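Local coordinates for pectinesterase (Sitophilus oryzae, PDB 4PMH), which hydrolyses the methyl esters of pectin to methanol and de-esterified polygalacturonate, and probably helps the rice weevil digest plant cell walls, at residues 104-112 and 173-181; 198-206 and 228-236. All coordinates share one frame; numbering follows the deposited sequence.

Contact 1: residues 104-112 and 173-181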
loop_
_atom_site.group_PDB
_atom_site.type_symbol
_atom_site.label_atom_id
_atom_site.label_comp_id
_atom_site.label_asym_id
_atom_site.label_seq_id
_atom_site.Cartn_x
_atom_site.Cartn_y
_atom_site.Cartn_z
ATOM N N THR A 104 9.826 7.566 10.961
ATOM C CA THR A 104 9.447 8.664 10.098
ATOM C C THR A 104 10.627 9.380 9.451
ATOM O O THR A 104 11.664 9.563 10.089
ATOM C CB THR A 104 8.590 9.710 10.867
ATOM O OG1 THR A 104 8.257 10.784 9.984
ATOM C CG2 THR A 104 9.313 10.297 12.100
ATOM N N LEU A 105 10.441 9.804 8.204
ATOM C CA LEU A 105 11.406 10.657 7.506
ATOM C C LEU A 105 10.663 11.543 6.524
ATOM O O LEU A 105 9.552 11.203 6.130
ATOM C CB LEU A 105 12.408 9.799 6.735
ATOM C CG LEU A 105 13.488 9.066 7.513
ATOM C CD1 LEU A 105 14.206 8.082 6.616
ATOM C CD2 LEU A 105 14.472 10.059 8.112
ATOM N N ASN A 106 11.258 12.688 6.174
ATOM C CA ASN A 106 10.788 13.554 5.070
ATOM C C ASN A 106 11.735 13.267 3.911
ATOM O O ASN A 106 12.820 13.846 3.817
ATOM C CB ASN A 106 10.854 15.040 5.474
ATOM C CG ASN A 106 10.335 15.998 4.395
ATOM O OD1 ASN A 106 10.234 15.671 3.213
ATOM N ND2 ASN A 106 10.054 17.230 4.815
ATOM N N MET A 107 11.340 12.337 3.049
ATOM C CA MET A 107 12.248 11.797 2.048
ATOM C C MET A 107 11.482 11.477 0.786
ATOM O O MET A 107 11.121 10.315 0.545
ATOM C CB MET A 107 12.955 10.545 2.580
ATOM C CG MET A 107 14.127 10.090 1.704
ATOM S SD MET A 107 15.159 8.830 2.488
ATOM C CE MET A 107 14.143 7.370 2.308
ATOM N N PRO A 108 11.221 12.507 -0.034
ATOM C CA PRO A 108 10.531 12.279 -1.305
ATOM C C PRO A 108 11.385 11.581 -2.372
ATOM O O PRO A 108 12.604 11.452 -2.226
ATOM C CB PRO A 108 10.166 13.701 -1.761
ATOM C CG PRO A 108 11.260 14.564 -1.192
ATOM C CD PRO A 108 11.588 13.928 0.153
ATOM N N ALA A 109 10.727 11.140 -3.440
ATOM C CA ALA A 109 11.423 10.591 -4.616
ATOM C C ALA A 109 12.435 11.593 -5.177
ATOM O O ALA A 109 13.433 11.197 -5.793
ATOM C CB ALA A 109 10.437 10.230 -5.703
ATOM N N GLN A 110 12.162 12.877 -4.960
ATOM C CA GLN A 110 12.977 13.958 -5.519
ATOM C C GLN A 110 14.266 14.186 -4.729
ATOM O O GLN A 110 15.125 14.972 -5.143
ATOM C CB GLN A 110 12.127 15.237 -5.610
ATOM C CG GLN A 110 11.042 15.212 -6.696
ATOM C CD GLN A 110 9.879 14.244 -6.439
ATOM O OE1 GLN A 110 9.521 13.929 -5.289
ATOM N NE2 GLN A 110 9.258 13.793 -7.524
ATOM N N THR A 111 14.403 13.516 -3.583
ATOM C CA THR A 111 15.625 13.555 -2.808
ATOM C C THR A 111 16.852 13.259 -3.654
ATOM O O THR A 111 16.884 12.294 -4.417
ATOM C CB THR A 111 15.567 12.519 -1.663
ATOM O OG1 THR A 111 14.459 12.819 -0.813
ATOM C CG2 THR A 111 16.830 12.550 -0.843
ATOM N N THR A 112 17.894 14.063 -3.508
ATOM C CA THR A 112 19.106 13.748 -4.227
ATOM C C THR A 112 19.818 12.604 -3.529
ATOM O O THR A 112 19.694 12.442 -2.329
ATOM C CB THR A 112 20.084 14.935 -4.326
ATOM O OG1 THR A 112 20.654 15.184 -3.048
ATOM C CG2 THR A 112 19.389 16.174 -4.848
ATOM N N THR A 173 6.206 20.045 -2.106
ATOM C CA THR A 173 5.454 20.586 -3.241
ATOM C C THR A 173 4.280 19.653 -3.518
ATOM O O THR A 173 4.219 18.551 -2.978
ATOM C CB THR A 173 6.297 20.653 -4.527
ATOM O OG1 THR A 173 6.434 19.336 -5.078
ATOM C CG2 THR A 173 7.694 21.251 -4.269
ATOM N N GLY A 174 3.365 20.083 -4.384
ATOM C CA GLY A 174 2.255 19.233 -4.806
ATOM C C GLY A 174 2.658 18.121 -5.768
ATOM O O GLY A 174 1.845 17.288 -6.116
ATOM N N ASP A 175 3.907 18.107 -6.224
ATOM C CA ASP A 175 4.359 17.102 -7.190
ATOM C C ASP A 175 5.181 15.948 -6.585
ATOM O O ASP A 175 5.556 15.030 -7.314
ATOM C CB ASP A 175 5.184 17.773 -8.316
ATOM C CG ASP A 175 4.315 18.445 -9.397
ATOM O OD1 ASP A 175 3.068 18.400 -9.312
ATOM O OD2 ASP A 175 4.896 19.023 -10.350
ATOM N N GLN A 176 5.470 15.972 -5.287
ATOM C CA GLN A 176 6.373 14.958 -4.708
ATOM C C GLN A 176 5.695 13.618 -4.359
ATOM O O GLN A 176 4.653 13.605 -3.747
ATOM C CB GLN A 176 7.076 15.502 -3.461
ATOM C CG GLN A 176 8.054 16.650 -3.745
ATOM C CD GLN A 176 8.894 16.997 -2.538
ATOM O OE1 GLN A 176 8.550 16.642 -1.403
ATOM N NE2 GLN A 176 10.013 17.688 -2.766
ATOM N N GLN A 177 6.343 12.511 -4.729
ATOM C CA GLN A 177 5.944 11.153 -4.338
ATOM C C GLN A 177 6.820 10.765 -3.162
ATOM O O GLN A 177 8.002 11.094 -3.157
ATOM C CB GLN A 177 6.206 10.145 -5.477
ATOM C CG GLN A 177 5.524 10.448 -6.810
ATOM C CD GLN A 177 6.269 11.489 -7.649
ATOM O OE1 GLN A 177 7.395 11.876 -7.338
ATOM N NE2 GLN A 177 5.631 11.947 -8.724
ATOM N N ALA A 178 6.273 10.062 -2.174
ATOM C CA ALA A 178 7.063 9.683 -1.002
ATOM C C ALA A 178 6.443 8.477 -0.297
ATOM O O ALA A 178 5.406 8.585 0.347
ATOM C CB ALA A 178 7.187 10.855 -0.041
ATOM N N VAL A 179 7.125 7.344 -0.387
ATOM C CA VAL A 179 6.576 6.082 0.058
ATOM C C VAL A 179 6.884 5.859 1.535
ATOM O O VAL A 179 8.002 6.044 1.982
ATOM C CB VAL A 179 7.117 4.886 -0.774
ATOM C CG1 VAL A 179 6.583 3.555 -0.227
ATOM C CG2 VAL A 179 6.736 5.045 -2.237
ATOM N N ALA A 180 5.870 5.437 2.271
ATOM C CA ALA A 180 6.037 5.074 3.671
ATOM C C ALA A 180 6.375 3.608 3.769
ATOM O O ALA A 180 7.454 3.261 4.237
ATOM C CB ALA A 180 4.796 5.401 4.492
ATOM N N LEU A 181 5.456 2.750 3.327
ATOM C CA LEU A 181 5.684 1.311 3.275
ATOM C C LEU A 181 5.666 0.815 1.827
ATOM O O LEU A 181 4.795 1.210 1.017
ATOM C CB LEU A 181 4.620 0.580 4.101
ATOM C CG LEU A 181 4.614 -0.938 4.123
ATOM C CD1 LEU A 181 5.902 -1.438 4.764
ATOM C CD2 LEU A 181 3.416 -1.545 4.853
#
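Two hydrogen bonds pin A109 and Q110 to Q177. The backbone N of A109 donates a hydrogen bond to O of Q177 at 2.7 Å, nearly in line with the C=O bond, and just beyond it the side-chain amide of Q110 reaches back to the same residue. Q110 NE2 donates to Q177 OE1 at 2.7 Å, with the acceptor 7° out of the Q110 amide plane and the donor in the carbonyl plane of Q177. Both chains bend at chi2 (69° in Q110, 81° in Q177), and this curl lets the two amides meet although their side chains cross at about a right angle.

The tight, buried end lies around P108 and A178. Their CA atoms are 4.3 Å apart, the nearest in the register, and A178 CB rests 3.8 Å from P108 CA. Toward solvent the fit changes to glutamine over proline: the extended Q176 runs alongside the P108 ring, its OE1 3.4 Å from both CB and CG, while that oxygen takes its hydrogen bond from N172. Q110 OE1 lies 3.4 Å from Q176 CB, the two amide planes almost parallel. Beyond, D175 only skirts the contact.

T111 N and OG1 both bond to P108 O, fixing the type I turn P108-T111 that presents A109 and Q110. Q177 is a substrate-binding residue by similarity and its side chain touches D200, so the arrangement is consistent with loops bordering the substrate cleft of a pectinesterase beta-helix.

Contact 2: residues 198-206 and 228-236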
loop_
_atom_site.group_PDB
_atom_site.type_symbol
_atom_site.label_atom_id
_atom_site.label_comp_id
_atom_site.label_asym_id
_atom_site.label_seq_id
_atom_site.Cartn_x
_atom_site.Cartn_y
_atom_site.Cartn_z
ATOM N N HIS A 198 1.359 11.323 1.904
ATOM C CA HIS A 198 0.493 12.124 1.069
ATOM C C HIS A 198 0.330 11.445 -0.270
ATOM O O HIS A 198 -0.672 10.746 -0.474
ATOM C CB HIS A 198 1.012 13.543 0.987
ATOM C CG HIS A 198 0.692 14.329 2.208
ATOM N ND1 HIS A 198 1.535 14.385 3.294
ATOM C CD2 HIS A 198 -0.416 15.022 2.551
ATOM C CE1 HIS A 198 0.967 15.093 4.251
ATOM N NE2 HIS A 198 -0.215 15.494 3.823
ATOM N N GLN A 199 1.302 11.607 -1.164
ATOM C CA GLN A 199 1.279 10.928 -2.457
ATOM C C GLN A 199 2.113 9.653 -2.374
ATOM O O GLN A 199 3.262 9.715 -1.980
ATOM C CB GLN A 199 1.837 11.859 -3.535
ATOM C CG GLN A 199 1.693 11.351 -4.951
ATOM C CD GLN A 199 1.978 12.430 -6.006
ATOM O OE1 GLN A 199 2.120 13.622 -5.691
ATOM N NE2 GLN A 199 2.063 12.015 -7.253
ATOM N N ASP A 200 1.539 8.505 -2.765
ATOM C CA ASP A 200 2.254 7.217 -2.818
ATOM C C ASP A 200 2.617 6.653 -1.445
ATOM O O ASP A 200 3.602 5.932 -1.285
ATOM C CB ASP A 200 3.508 7.292 -3.710
ATOM C CG ASP A 200 3.181 7.582 -5.176
ATOM O OD1 ASP A 200 2.007 7.601 -5.568
ATOM O OD2 ASP A 200 4.126 7.783 -5.938
ATOM N N THR A 201 1.794 6.957 -0.456
ATOM C CA THR A 201 2.007 6.432 0.896
ATOM C C THR A 201 2.338 4.937 0.950
ATOM O O THR A 201 3.358 4.550 1.530
ATOM C CB THR A 201 0.802 6.740 1.798
ATOM O OG1 THR A 201 0.525 8.145 1.755
ATOM C CG2 THR A 201 1.029 6.257 3.225
ATOM N N LEU A 202 1.486 4.099 0.388
ATOM C CA LEU A 202 1.643 2.651 0.510
ATOM C C LEU A 202 1.826 2.048 -0.870
ATOM O O LEU A 202 0.928 2.114 -1.705
ATOM C CB LEU A 202 0.447 1.998 1.220
ATOM C CG LEU A 202 0.340 0.478 1.107
ATOM C CD1 LEU A 202 1.620 -0.192 1.570
ATOM C CD2 LEU A 202 -0.847 -0.067 1.902
ATOM N N TYR A 203 3.010 1.488 -1.107
ATOM C CA TYR A 203 3.331 0.775 -2.334
ATOM C C TYR A 203 3.034 -0.696 -2.051
ATOM O O TYR A 203 3.900 -1.443 -1.617
ATOM C CB TYR A 203 4.803 0.976 -2.697
ATOM C CG TYR A 203 5.228 0.630 -4.126
ATOM C CD1 TYR A 203 4.381 -0.018 -5.014
ATOM C CD2 TYR A 203 6.521 0.943 -4.576
ATOM C CE1 TYR A 203 4.792 -0.320 -6.308
ATOM C CE2 TYR A 203 6.938 0.629 -5.867
ATOM C CZ TYR A 203 6.070 -0.000 -6.721
ATOM O OH TYR A 203 6.459 -0.315 -8.000
ATOM N N ALA A 204 1.798 -1.106 -2.316
ATOM C CA ALA A 204 1.334 -2.446 -1.930
ATOM C C ALA A 204 1.523 -3.437 -3.084
ATOM O O ALA A 204 0.649 -3.591 -3.956
ATOM C CB ALA A 204 -0.124 -2.389 -1.509
ATOM N N GLY A 205 2.660 -4.127 -3.083
ATOM C CA GLY A 205 2.964 -5.116 -4.130
ATOM C C GLY A 205 3.731 -4.452 -5.247
ATOM O O GLY A 205 3.164 -3.935 -6.199
ATOM N N SER A 206 5.040 -4.416 -5.078
ATOM C CA SER A 206 5.938 -3.751 -5.999
ATOM C C SER A 206 6.672 -4.780 -6.878
ATOM O O SER A 206 7.414 -4.396 -7.763
ATOM C CB SER A 206 6.960 -2.913 -5.210
ATOM O OG SER A 206 7.744 -3.707 -4.283
ATOM N N VAL A 228 -2.549 4.350 -2.074
ATOM C CA VAL A 228 -2.435 2.889 -2.045
ATOM C C VAL A 228 -2.309 2.479 -3.503
ATOM O O VAL A 228 -3.292 2.547 -4.259
ATOM C CB VAL A 228 -3.648 2.181 -1.392
ATOM C CG1 VAL A 228 -3.469 0.660 -1.410
ATOM C CG2 VAL A 228 -3.852 2.676 0.026
ATOM N N PHE A 229 -1.103 2.063 -3.897
ATOM C CA PHE A 229 -0.783 1.860 -5.289
ATOM C C PHE A 229 0.144 0.668 -5.490
ATOM O O PHE A 229 0.882 0.266 -4.578
ATOM C CB PHE A 229 -0.165 3.151 -5.866
ATOM C CG PHE A 229 1.304 3.339 -5.536
ATOM C CD1 PHE A 229 1.698 3.789 -4.282
ATOM C CD2 PHE A 229 2.288 3.092 -6.491
ATOM C CE1 PHE A 229 3.041 3.958 -3.971
ATOM C CE2 PHE A 229 3.643 3.278 -6.191
ATOM C CZ PHE A 229 4.011 3.710 -4.921
ATOM N N GLY A 230 0.064 0.078 -6.680
ATOM C CA GLY A 230 0.861 -1.102 -7.010
ATOM C C GLY A 230 0.074 -2.297 -7.480
ATOM O O GLY A 230 -1.134 -2.208 -7.772
ATOM N N GLY A 231 0.754 -3.445 -7.528
ATOM C CA GLY A 231 0.256 -4.600 -8.250
ATOM C C GLY A 231 0.058 -5.894 -7.484
ATOM O O GLY A 231 -0.123 -6.938 -8.098
ATOM N N GLY A 232 0.069 -5.845 -6.164
ATOM C CA GLY A 232 -0.042 -7.058 -5.372
ATOM C C GLY A 232 -1.474 -7.551 -5.299
ATOM O O GLY A 232 -2.413 -6.858 -5.723
ATOM N N SER A 233 -1.635 -8.762 -4.779
ATOM C CA SER A 233 -2.921 -9.222 -4.307
ATOM C C SER A 233 -3.011 -8.795 -2.860
ATOM O O SER A 233 -2.472 -9.467 -1.984
ATOM C CB SER A 233 -3.040 -10.736 -4.410
ATOM O OG SER A 233 -3.129 -11.168 -5.754
ATOM N N ALA A 234 -3.684 -7.679 -2.598
ATOM C CA ALA A 234 -3.677 -7.084 -1.255
ATOM C C ALA A 234 -5.083 -6.986 -0.699
ATOM O O ALA A 234 -5.967 -6.421 -1.335
ATOM C CB ALA A 234 -3.020 -5.711 -1.280
ATOM N N ILE A 235 -5.273 -7.573 0.483
ATOM C CA ILE A 235 -6.542 -7.588 1.190
ATOM C C ILE A 235 -6.478 -6.585 2.335
ATOM O O ILE A 235 -5.507 -6.577 3.105
ATOM C CB ILE A 235 -6.817 -8.991 1.761
ATOM C CG1 ILE A 235 -6.966 -9.979 0.611
ATOM C CG2 ILE A 235 -8.026 -8.995 2.679
ATOM C CD1 ILE A 235 -6.742 -11.422 1.016
ATOM N N PHE A 236 -7.497 -5.738 2.440
ATOM C CA PHE A 236 -7.591 -4.735 3.495
ATOM C C PHE A 236 -8.886 -4.991 4.230
ATOM O O PHE A 236 -9.956 -4.713 3.696
ATOM C CB PHE A 236 -7.628 -3.333 2.902
ATOM C CG PHE A 236 -6.394 -2.964 2.151
ATOM C CD1 PHE A 236 -5.327 -2.338 2.797
ATOM C CD2 PHE A 236 -6.283 -3.239 0.793
ATOM C CE1 PHE A 236 -4.186 -1.994 2.097
ATOM C CE2 PHE A 236 -5.135 -2.898 0.093
ATOM C CZ PHE A 236 -4.090 -2.271 0.745
#
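The strand around L202-A204 runs parallel to the start of 228-236, with bridges L202-V228 and Y203-F229 held by F229 N to L202 O (3.0 Å) and A204 N to F229 O (2.8 Å). The glycine run G230-G232 then follows: G232 N donates to A204 O, and G231 N to G205 O. A side chain at G205 would collide with G232 N, and one at G230 with the carbonyl oxygens of A204 and G205, so the close approach of the two backbones calls for glycine at both positions.

F229 is the central side chain. Its chi1 of 80° sets CG between the backbone N and the carbonyl carbon, turning the ring back across 198-206, where it is sandwiched. Over one face lies Y203 in an offset stack, centroids 4.4 Å apart and planes at 16°, with Y203 CG 3.4 Å from F229 CZ. Over the opposite face lies the D200 carboxylate, its plane 30° from the ring, and D200 CB comes 3.4 Å from F229 CE1. An alanine at F229 would take away this shared ring and would probably leave the D200 carboxylate and the Y203 ring freer to shift.

On the other side of the strands, L202 CD2 meets the edge of the F236 ring at CE1 (3.9 Å) and packs on V228 CG1, while A204 CB approaches A234 CB (4.4 Å). Y216 stacks on F236 from outside the two segments.

D200 is the proton donor by similarity, and its side chain also touches D226, the nucleophile by similarity. With a flat apolar ring against its carboxylate, the stacking is consistent with F229 acting as a second-shell residue that helps to position D200 by packing rather than by a hydrogen bond.

Overall arrangement
From the N terminus, strand 101-105 leads into 104-112; after 60 residues that include the helices 113-120, 131-138 and 145-148, the chain returns at 173-181 and closes contact 1. Contact 2 follows in series, neither nested nor crossed: it closes at 228-236 after 21 residues with strands 213-217 and 220-223, as in one coil of a parallel beta-helix. This brings strand 202-204, outermost beside 181-183, next to strand 229-230 of the sheet with 252-257, 286-290 and 329-330. The centres lie 15 Å apart, yet probable hydrogen bonds run from A180 N to T201 O and from Y203 N to L181 O. Packing of Q177 against D200 links peripheral loops to the buried sheet junction.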